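Local structure of putative pectin lyase (Geobacillus virus E2, 7CHU) at residues Ala447-Asn452 / Leu463-Asn468; Glu159-Asp164 / Ser190-Ser195; Asp342-Thr347 / Ser366-Gly371. The protein is a trimeric tailspike of a thermophilic bacteriophage, whose pectate lyase-like beta-helix probably recognises or cleaves host surface polysaccharide. All coordinates share one frame; numbering follows the deposited sequence.

Contact 1. Residues Ala447-Asn452 / Leu463-Asn468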
loop_
_atom_site.group_PDB
_atom_site.type_symbol
_atom_site.label_atom_id
_atom_site.label_comp_id
_atom_site.label_asym_id
_atom_site.label_seq_id
_atom_site.Cartn_x
_atom_site.Cartn_y
_atom_site.Cartn_z
ATOM N N ALA A 447 39.519 16.009 -5.485
ATOM C CA ALA A 447 39.794 16.952 -6.562
ATOM C C ALA A 447 38.715 18.023 -6.658
ATOM O O ALA A 447 37.531 17.772 -6.409
ATOM C CB ALA A 447 39.924 16.238 -7.914
ATOM N N PHE A 448 39.149 19.227 -7.023
ATOM C CA PHE A 448 38.292 20.381 -7.254
ATOM C C PHE A 448 38.342 20.715 -8.738
ATOM O O PHE A 448 39.433 20.788 -9.318
ATOM C CB PHE A 448 38.774 21.572 -6.424
ATOM C CG PHE A 448 38.722 21.334 -4.952
ATOM C CD1 PHE A 448 39.650 20.503 -4.330
ATOM C CD2 PHE A 448 37.707 21.912 -4.183
ATOM C CE1 PHE A 448 39.586 20.268 -2.972
ATOM C CE2 PHE A 448 37.628 21.686 -2.815
ATOM C CZ PHE A 448 38.582 20.865 -2.203
ATOM N N VAL A 449 37.170 20.899 -9.350
ATOM C CA VAL A 449 37.033 20.971 -10.800
ATOM C C VAL A 449 36.139 22.155 -11.137
ATOM O O VAL A 449 35.309 22.578 -10.329
ATOM C CB VAL A 449 36.452 19.667 -11.407
ATOM C CG1 VAL A 449 37.452 18.513 -11.278
ATOM C CG2 VAL A 449 35.124 19.293 -10.739
ATOM N N GLY A 450 36.339 22.712 -12.334
ATOM C CA GLY A 450 35.495 23.806 -12.789
ATOM C C GLY A 450 35.597 24.052 -14.279
ATOM O O GLY A 450 36.491 23.536 -14.958
ATOM N N ALA A 451 34.658 24.854 -14.783
ATOM C CA ALA A 451 34.591 25.188 -16.199
ATOM C C ALA A 451 33.863 26.515 -16.362
ATOM O O ALA A 451 32.975 26.860 -15.570
ATOM C CB ALA A 451 33.888 24.089 -17.005
ATOM N N ASN A 452 34.250 27.261 -17.393
ATOM C CA ASN A 452 33.539 28.495 -17.691
ATOM C C ASN A 452 32.144 28.214 -18.252
ATOM O O ASN A 452 31.842 27.120 -18.731
ATOM C CB ASN A 452 34.319 29.341 -18.699
ATOM C CG ASN A 452 35.349 30.211 -18.039
ATOM O OD1 ASN A 452 36.534 30.092 -18.312
ATOM N ND2 ASN A 452 34.902 31.077 -17.150
ATOM N N LEU A 463 36.075 19.782 -17.907
ATOM C CA LEU A 463 36.320 20.162 -16.521
ATOM C C LEU A 463 37.824 20.300 -16.287
ATOM O O LEU A 463 38.599 19.389 -16.602
ATOM C CB LEU A 463 35.707 19.145 -15.558
ATOM C CG LEU A 463 34.175 19.208 -15.499
ATOM C CD1 LEU A 463 33.651 18.300 -14.397
ATOM C CD2 LEU A 463 33.677 20.641 -15.312
ATOM N N THR A 464 38.223 21.460 -15.772
ATOM C CA THR A 464 39.609 21.758 -15.431
ATOM C C THR A 464 39.860 21.393 -13.974
ATOM O O THR A 464 39.111 21.814 -13.089
ATOM C CB THR A 464 39.897 23.246 -15.649
ATOM O OG1 THR A 464 39.616 23.584 -17.005
ATOM C CG2 THR A 464 41.365 23.590 -15.335
ATOM N N THR A 465 40.896 20.603 -13.726
ATOM C CA THR A 465 41.243 20.279 -12.352
ATOM C C THR A 465 41.959 21.474 -11.738
ATOM O O THR A 465 42.962 21.952 -12.281
ATOM C CB THR A 465 42.123 19.025 -12.290
ATOM O OG1 THR A 465 41.405 17.894 -12.801
ATOM C CG2 THR A 465 42.529 18.726 -10.850
ATOM N N LEU A 466 41.449 21.959 -10.610
ATOM C CA LEU A 466 42.026 23.131 -9.964
ATOM C C LEU A 466 42.944 22.795 -8.802
ATOM O O LEU A 466 43.852 23.575 -8.496
ATOM C CB LEU A 466 40.907 24.054 -9.461
ATOM C CG LEU A 466 39.897 24.374 -10.561
ATOM C CD1 LEU A 466 38.622 25.053 -10.007
ATOM C CD2 LEU A 466 40.563 25.245 -11.589
ATOM N N LEU A 467 42.723 21.656 -8.153
ATOM C CA LEU A 467 43.374 21.350 -6.892
ATOM C C LEU A 467 43.143 19.872 -6.612
ATOM O O LEU A 467 42.036 19.375 -6.821
ATOM C CB LEU A 467 42.800 22.219 -5.757
ATOM C CG LEU A 467 43.232 21.881 -4.323
ATOM C CD1 LEU A 467 44.711 22.227 -4.177
ATOM C CD2 LEU A 467 42.395 22.611 -3.259
ATOM N N ASN A 468 44.192 19.170 -6.185
ATOM C CA ASN A 468 44.080 17.806 -5.687
ATOM C C ASN A 468 44.604 17.773 -4.260
ATOM O O ASN A 468 45.648 18.358 -3.963
ATOM C CB ASN A 468 44.871 16.810 -6.542
ATOM C CG ASN A 468 44.313 16.661 -7.931
ATOM O OD1 ASN A 468 44.736 17.366 -8.850
ATOM N ND2 ASN A 468 43.380 15.723 -8.109
HETATM O O HOH W 1 37.513 23.758 -18.228
#
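Phe448 and Leu467 lie side by side on one face of an antiparallel hairpin, Leu467 CD2 reaching Phe448 CD1 at 3.6 Å. Turning its branch away from its own backbone N (chi1 171°) sets Leu467 alongside the ring, while Leu467 O lies in the ring plane at its edge. The strands are out of step here by one residue: Leu466 and Leu467 both face Phe448, a classic beta bulge. Phe448 is held from both ends: Leu466 N donates to Phe448 O at 2.7 Å, nearly straight (173°), and Phe448 N to Leu467 O at 2.9 Å. From the bulge, Leu466 reaches along the partner strand, its CD1 4.0 Å from Gly450 N, close over a residue whose lack of a side chain suits such an approach. This leucine-rich side is tight and buried. Val449 CG2 and Leu463 CD1 meet more loosely, at 4.1 Å, with Phe414 touching both residues. The solvent side belongs to exposed Thr464 and partly exposed Thr465 and Leu463, polar threonines suiting such a place. Paired bonds between Gly450 and Thr464 still hold the backbones together. Strand 433-438 pairs with 446-451 on its other edge and strand 474-476 with 459-469, while Phe448 packs against Phe448 of both other subunits, a hydrophobic meeting of three identical rings in the trimer.

Contact 2. Residues Glu159-Asp164 / Ser190-Ser195; sequences EFVPSD and SLKKIS
Phe160 and Leu191 run side by side from neighbouring parallel strands, and their apolar contact, CD1 of Phe160 to CD2 of Leu191 at 3.5 Å, is the start of a small hydrophobic cluster. Ile194 enters it from further along its own chain, bringing CD1 to 3.4 Å from Phe160 CB; the extended branch of the isoleucine (chi2 176°) supplies the length needed. Val172 and Ile174 of strand 169-175 also touch the Phe160 side chain, so a large ring suits a position that several aliphatic residues surround.

Backbone hydrogen bonds fix the register. Phe160 N donates to Ser190 O over 2.8 Å, almost along the C=O axis, and the same oxygen lies in plane at the edge of the Phe160 ring. The return bond, from Lys192 N to Phe160 O, is weak and bent. Phe160 O also accepts from a water at 2.9 Å, and that water is 2.8 Å from Ser190 OG, so the small serine carries a polar link between the strands.

Where the pairing ends, the contacts become those of ring and stem carbons with a backbone carbonyl and with lysine stems. Pro162 CD rests 3.3 Å from Lys192 O, and the proline ring crosses the Lys193 side chain at about a right angle, meeting its CB. Val161 CG2 lies along the stem of Lys192, an extended chain.

The charged ends turn elsewhere: Lys193 NZ forms a salt bridge with Glu216 and Glu159 OE1 one with Lys127, while Lys192 NZ has a long, weak ion pair with Glu215. Strands 128-130, 156-160 and 187-195 pair in parallel in turn, with aliphatic and aromatic residues directed inward, as expected for successive coils of the right-handed parallel beta-helix of pectate lyase-like proteins.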
loop_
_atom_site.group_PDB
_atom_site.type_symbol
_atom_site.label_atom_id
_atom_site.label_comp_id
_atom_site.label_asym_id
_atom_site.label_seq_id
_atom_site.Cartn_x
_atom_site.Cartn_y
_atom_site.Cartn_z
ATOM N N GLU A 159 -23.937 5.378 -16.501
ATOM C CA GLU A 159 -23.726 6.787 -16.195
ATOM C C GLU A 159 -24.146 7.051 -14.750
ATOM O O GLU A 159 -25.336 6.942 -14.417
ATOM C CB GLU A 159 -24.516 7.683 -17.165
ATOM C CG GLU A 159 -24.182 9.178 -17.015
ATOM C CD GLU A 159 -25.122 10.128 -17.813
ATOM O OE1 GLU A 159 -26.331 9.840 -17.956
ATOM O OE2 GLU A 159 -24.652 11.187 -18.280
ATOM N N PHE A 160 -23.181 7.426 -13.904
ATOM C CA PHE A 160 -23.432 7.904 -12.547
ATOM C C PHE A 160 -23.304 9.420 -12.589
ATOM O O PHE A 160 -22.218 9.940 -12.850
ATOM C CB PHE A 160 -22.433 7.333 -11.524
ATOM C CG PHE A 160 -22.477 5.827 -11.336
ATOM C CD1 PHE A 160 -21.847 4.984 -12.247
ATOM C CD2 PHE A 160 -23.115 5.262 -10.228
ATOM C CE1 PHE A 160 -21.869 3.608 -12.066
ATOM C CE2 PHE A 160 -23.143 3.892 -10.036
ATOM C CZ PHE A 160 -22.529 3.060 -10.971
ATOM N N VAL A 161 -24.398 10.133 -12.318
ATOM C CA VAL A 161 -24.405 11.598 -12.299
ATOM C C VAL A 161 -25.632 12.005 -11.489
ATOM O O VAL A 161 -26.668 11.346 -11.609
ATOM C CB VAL A 161 -24.442 12.177 -13.727
ATOM C CG1 VAL A 161 -25.758 11.796 -14.458
ATOM C CG2 VAL A 161 -24.287 13.699 -13.739
ATOM N N PRO A 162 -25.587 13.059 -10.675
ATOM C CA PRO A 162 -26.801 13.458 -9.951
ATOM C C PRO A 162 -27.852 13.958 -10.923
ATOM O O PRO A 162 -27.543 14.664 -11.883
ATOM C CB PRO A 162 -26.321 14.587 -9.029
ATOM C CG PRO A 162 -25.047 15.120 -9.709
ATOM C CD PRO A 162 -24.423 13.890 -10.314
ATOM N N SER A 163 -29.117 13.596 -10.661
ATOM C CA SER A 163 -30.186 14.140 -11.488
ATOM C C SER A 163 -30.231 15.664 -11.397
ATOM O O SER A 163 -30.539 16.333 -12.386
ATOM C CB SER A 163 -31.531 13.534 -11.080
ATOM O OG SER A 163 -31.817 13.792 -9.709
ATOM N N ASP A 164 -29.928 16.220 -10.228
ATOM C CA ASP A 164 -29.845 17.657 -9.993
ATOM C C ASP A 164 -28.363 18.024 -9.852
ATOM O O ASP A 164 -27.719 17.628 -8.875
ATOM C CB ASP A 164 -30.626 18.001 -8.729
ATOM C CG ASP A 164 -30.679 19.498 -8.443
ATOM O OD1 ASP A 164 -30.038 20.301 -9.177
ATOM O OD2 ASP A 164 -31.376 19.863 -7.463
ATOM N N SER A 190 -19.101 6.092 -16.644
ATOM C CA SER A 190 -18.963 7.533 -16.498
ATOM C C SER A 190 -19.343 7.944 -15.090
ATOM O O SER A 190 -20.431 7.592 -14.616
ATOM C CB SER A 190 -19.847 8.272 -17.504
ATOM O OG SER A 190 -19.599 9.662 -17.458
ATOM N N LEU A 191 -18.476 8.737 -14.454
ATOM C CA LEU A 191 -18.665 9.240 -13.097
ATOM C C LEU A 191 -18.583 10.761 -13.117
ATOM O O LEU A 191 -17.624 11.324 -13.656
ATOM C CB LEU A 191 -17.603 8.670 -12.121
ATOM C CG LEU A 191 -17.350 7.153 -12.065
ATOM C CD1 LEU A 191 -16.298 6.790 -10.972
ATOM C CD2 LEU A 191 -18.643 6.373 -11.817
ATOM N N LYS A 192 -19.580 11.432 -12.534
ATOM C CA LYS A 192 -19.584 12.889 -12.557
ATOM C C LYS A 192 -20.258 13.419 -11.305
ATOM O O LYS A 192 -21.363 12.979 -10.978
ATOM C CB LYS A 192 -20.316 13.429 -13.796
ATOM C CG LYS A 192 -20.398 14.962 -13.843
ATOM C CD LYS A 192 -20.874 15.442 -15.200
ATOM C CE LYS A 192 -20.965 16.955 -15.241
ATOM N NZ LYS A 192 -21.232 17.437 -16.640
ATOM N N LYS A 193 -19.594 14.359 -10.632
ATOM C CA LYS A 193 -20.130 15.039 -9.446
ATOM C C LYS A 193 -20.496 14.033 -8.357
ATOM O O LYS A 193 -21.560 14.092 -7.730
ATOM C CB LYS A 193 -21.310 15.941 -9.813
ATOM C CG LYS A 193 -20.855 17.228 -10.505
ATOM C CD LYS A 193 -22.060 18.084 -10.915
ATOM C CE LYS A 193 -21.647 19.277 -11.759
ATOM N NZ LYS A 193 -20.874 20.240 -10.952
ATOM N N ILE A 194 -19.585 13.091 -8.138
ATOM C CA ILE A 194 -19.767 12.006 -7.187
ATOM C C ILE A 194 -18.853 12.265 -6.003
ATOM O O ILE A 194 -17.730 12.752 -6.173
ATOM C CB ILE A 194 -19.449 10.649 -7.842
ATOM C CG1 ILE A 194 -20.520 10.268 -8.855
ATOM C CG2 ILE A 194 -19.235 9.552 -6.811
ATOM C CD1 ILE A 194 -20.141 8.975 -9.579
ATOM N N SER A 195 -19.329 11.942 -4.807
ATOM C CA SER A 195 -18.510 11.971 -3.599
ATOM C C SER A 195 -18.554 10.605 -2.936
ATOM O O SER A 195 -19.588 9.921 -2.964
ATOM C CB SER A 195 -18.999 13.026 -2.594
ATOM O OG SER A 195 -18.676 14.329 -3.024
HETATM O O HOH W 2 -21.223 10.759 -15.430
#

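Contact 3. Residues Asp342-Thr347 / Ser366-Gly371; sequences DFYNCT and SGQYFG
Tyr369 turns its ring edge toward the face of Tyr344 in an offset edge-to-face pair, centroids 5.5 Å apart and planes at 78°. The two strands are parallel and belong to adjacent coils of the beta-helix, so Tyr344 lies opposite Gln368, and Tyr369, one residue further on, reaches back to it. Tyr369 CE2 comes within 3.4 Å of Tyr344 OH, and Gln368 CG, from the end of the strand just before it, lies over the centre of one face of the Tyr369 ring. With chi1 at -168°, Tyr344 swings its ring away from its backbone N and alongside Gln368, whose OE1 sits at the ring edge. On the same face as Tyr344, Asp342 is well placed for the subunit interface: its carboxylate forms salt bridges with Arg335 and Lys337 of the third subunit. Facing the other way, the Phe343 ring meets those of Phe321 and Phe350, nearly parallel to the latter, while its edge meets Ser366 O. Four backbone bonds join the segments, among them Gln368 N to Phe343 O at 2.9 Å and Cys346 N to Tyr369 O at 3.0 Å. Asn345 and Tyr369 both take positive phi, and Asn345 ND2 is bonded to Gln323 of the preceding coil. Glycine suits position 367: at its backbone angles a beta carbon would jam against Ser366 O, and Phe343 O lies 3.0 Å from Gly367 CA.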
loop_
_atom_site.group_PDB
_atom_site.type_symbol
_atom_site.label_atom_id
_atom_site.label_comp_id
_atom_site.label_asym_id
_atom_site.label_seq_id
_atom_site.Cartn_x
_atom_site.Cartn_y
_atom_site.Cartn_z
ATOM N N ASP A 342 9.041 1.485 -10.675
ATOM C CA ASP A 342 10.014 0.919 -11.587
ATOM C C ASP A 342 9.526 1.102 -13.013
ATOM O O ASP A 342 8.339 0.912 -13.301
ATOM C CB ASP A 342 10.272 -0.547 -11.298
ATOM C CG ASP A 342 11.569 -1.032 -11.928
ATOM O OD1 ASP A 342 11.468 -1.522 -13.077
ATOM O OD2 ASP A 342 12.662 -0.904 -11.288
ATOM N N PHE A 343 10.464 1.437 -13.897
ATOM C CA PHE A 343 10.204 1.804 -15.281
ATOM C C PHE A 343 11.056 0.934 -16.190
ATOM O O PHE A 343 12.274 0.851 -15.999
ATOM C CB PHE A 343 10.558 3.274 -15.534
ATOM C CG PHE A 343 9.899 4.239 -14.598
ATOM C CD1 PHE A 343 8.649 4.789 -14.926
ATOM C CD2 PHE A 343 10.537 4.644 -13.429
ATOM C CE1 PHE A 343 8.028 5.719 -14.084
ATOM C CE2 PHE A 343 9.939 5.561 -12.561
ATOM C CZ PHE A 343 8.669 6.109 -12.887
ATOM N N TYR A 344 10.437 0.296 -17.175
ATOM C CA TYR A 344 11.191 -0.562 -18.085
ATOM C C TYR A 344 10.740 -0.335 -19.526
ATOM O O TYR A 344 9.662 -0.784 -19.922
ATOM C CB TYR A 344 11.050 -2.036 -17.699
ATOM C CG TYR A 344 12.027 -2.926 -18.418
ATOM C CD1 TYR A 344 13.329 -3.095 -17.941
ATOM C CD2 TYR A 344 11.655 -3.594 -19.575
ATOM C CE1 TYR A 344 14.228 -3.921 -18.607
ATOM C CE2 TYR A 344 12.546 -4.415 -20.242
ATOM C CZ TYR A 344 13.828 -4.577 -19.749
ATOM O OH TYR A 344 14.726 -5.375 -20.417
ATOM N N ASN A 345 11.596 0.335 -20.306
ATOM C CA ASN A 345 11.520 0.415 -21.762
ATOM C C ASN A 345 10.505 1.437 -22.254
ATOM O O ASN A 345 9.342 1.098 -22.496
ATOM C CB ASN A 345 11.215 -0.944 -22.391
ATOM C CG ASN A 345 11.810 -1.076 -23.771
ATOM O OD1 ASN A 345 12.833 -0.459 -24.068
ATOM N ND2 ASN A 345 11.172 -1.856 -24.629
ATOM N N CYS A 346 10.948 2.682 -22.449
ATOM C CA CYS A 346 10.128 3.685 -23.111
ATOM C C CYS A 346 10.978 4.475 -24.108
ATOM O O CYS A 346 12.211 4.422 -24.096
ATOM C CB CYS A 346 9.489 4.632 -22.107
ATOM S SG CYS A 346 10.729 5.646 -21.207
ATOM N N THR A 347 10.299 5.195 -24.988
ATOM C CA THR A 347 10.979 5.981 -26.007
ATOM C C THR A 347 11.318 7.389 -25.528
ATOM O O THR A 347 12.198 8.021 -26.109
ATOM C CB THR A 347 10.117 6.046 -27.281
ATOM O OG1 THR A 347 8.921 6.782 -27.021
ATOM C CG2 THR A 347 9.712 4.667 -27.735
ATOM N N SER A 366 13.678 3.127 -9.715
ATOM C CA SER A 366 14.749 2.591 -10.546
ATOM C C SER A 366 14.135 2.185 -11.878
ATOM O O SER A 366 12.949 2.432 -12.135
ATOM C CB SER A 366 15.484 1.436 -9.850
ATOM O OG SER A 366 16.767 1.266 -10.443
ATOM N N GLY A 367 14.956 1.611 -12.752
ATOM C CA GLY A 367 14.467 1.212 -14.051
ATOM C C GLY A 367 15.569 1.166 -15.084
ATOM O O GLY A 367 16.723 1.452 -14.801
ATOM N N GLN A 368 15.173 0.811 -16.305
ATOM C CA GLN A 368 16.146 0.622 -17.363
ATOM C C GLN A 368 15.500 0.918 -18.705
ATOM O O GLN A 368 14.306 0.669 -18.901
ATOM C CB GLN A 368 16.714 -0.811 -17.336
ATOM C CG GLN A 368 18.027 -0.940 -18.128
ATOM C CD GLN A 368 18.592 -2.347 -18.072
ATOM O OE1 GLN A 368 17.972 -3.260 -17.515
ATOM N NE2 GLN A 368 19.767 -2.534 -18.662
ATOM N N TYR A 369 16.305 1.466 -19.621
ATOM C CA TYR A 369 15.964 1.647 -21.033
ATOM C C TYR A 369 14.991 2.802 -21.240
ATOM O O TYR A 369 13.886 2.620 -21.761
ATOM C CB TYR A 369 15.400 0.360 -21.653
ATOM C CG TYR A 369 16.412 -0.762 -21.707
ATOM C CD1 TYR A 369 17.712 -0.542 -22.211
ATOM C CD2 TYR A 369 16.091 -2.033 -21.241
ATOM C CE1 TYR A 369 18.664 -1.569 -22.242
ATOM C CE2 TYR A 369 17.025 -3.058 -21.284
ATOM C CZ TYR A 369 18.303 -2.821 -21.783
ATOM O OH TYR A 369 19.214 -3.851 -21.800
ATOM N N PHE A 370 15.389 3.987 -20.805
ATOM C CA PHE A 370 14.766 5.212 -21.279
ATOM C C PHE A 370 15.146 5.427 -22.750
ATOM O O PHE A 370 15.913 4.659 -23.348
ATOM C CB PHE A 370 15.199 6.390 -20.400
ATOM C CG PHE A 370 16.665 6.390 -20.086
ATOM C CD1 PHE A 370 17.578 6.887 -21.008
ATOM C CD2 PHE A 370 17.138 5.859 -18.894
ATOM C CE1 PHE A 370 18.932 6.873 -20.734
ATOM C CE2 PHE A 370 18.494 5.829 -18.618
ATOM C CZ PHE A 370 19.394 6.355 -19.541
ATOM N N GLY A 371 14.611 6.488 -23.343
ATOM C CA GLY A 371 14.801 6.695 -24.764
ATOM C C GLY A 371 16.248 6.998 -25.114
ATOM O O GLY A 371 16.996 7.583 -24.329
#

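Read from the N terminus, contact 2 comes first: residues 159-164 pair with 190-195, closing a loop of 25 intervening residues early in the beta-helix. Contact 3 follows, joining 342-347 to 366-371 across 18 residues, about 38 Å further between centres and on a later coil. Contact 1 comes last, closing a hairpin of 10 intervening residues between 447-452 and 463-468, where parallel coils have given way to antiparallel strands. The three closures lie in series, neither nesting nor crossing. Contacts 2 and 1 sit on opposite sides of the chain's centre, about 62 Å apart between centres; contacts 3 and 1 also take part in the interfaces between subunits.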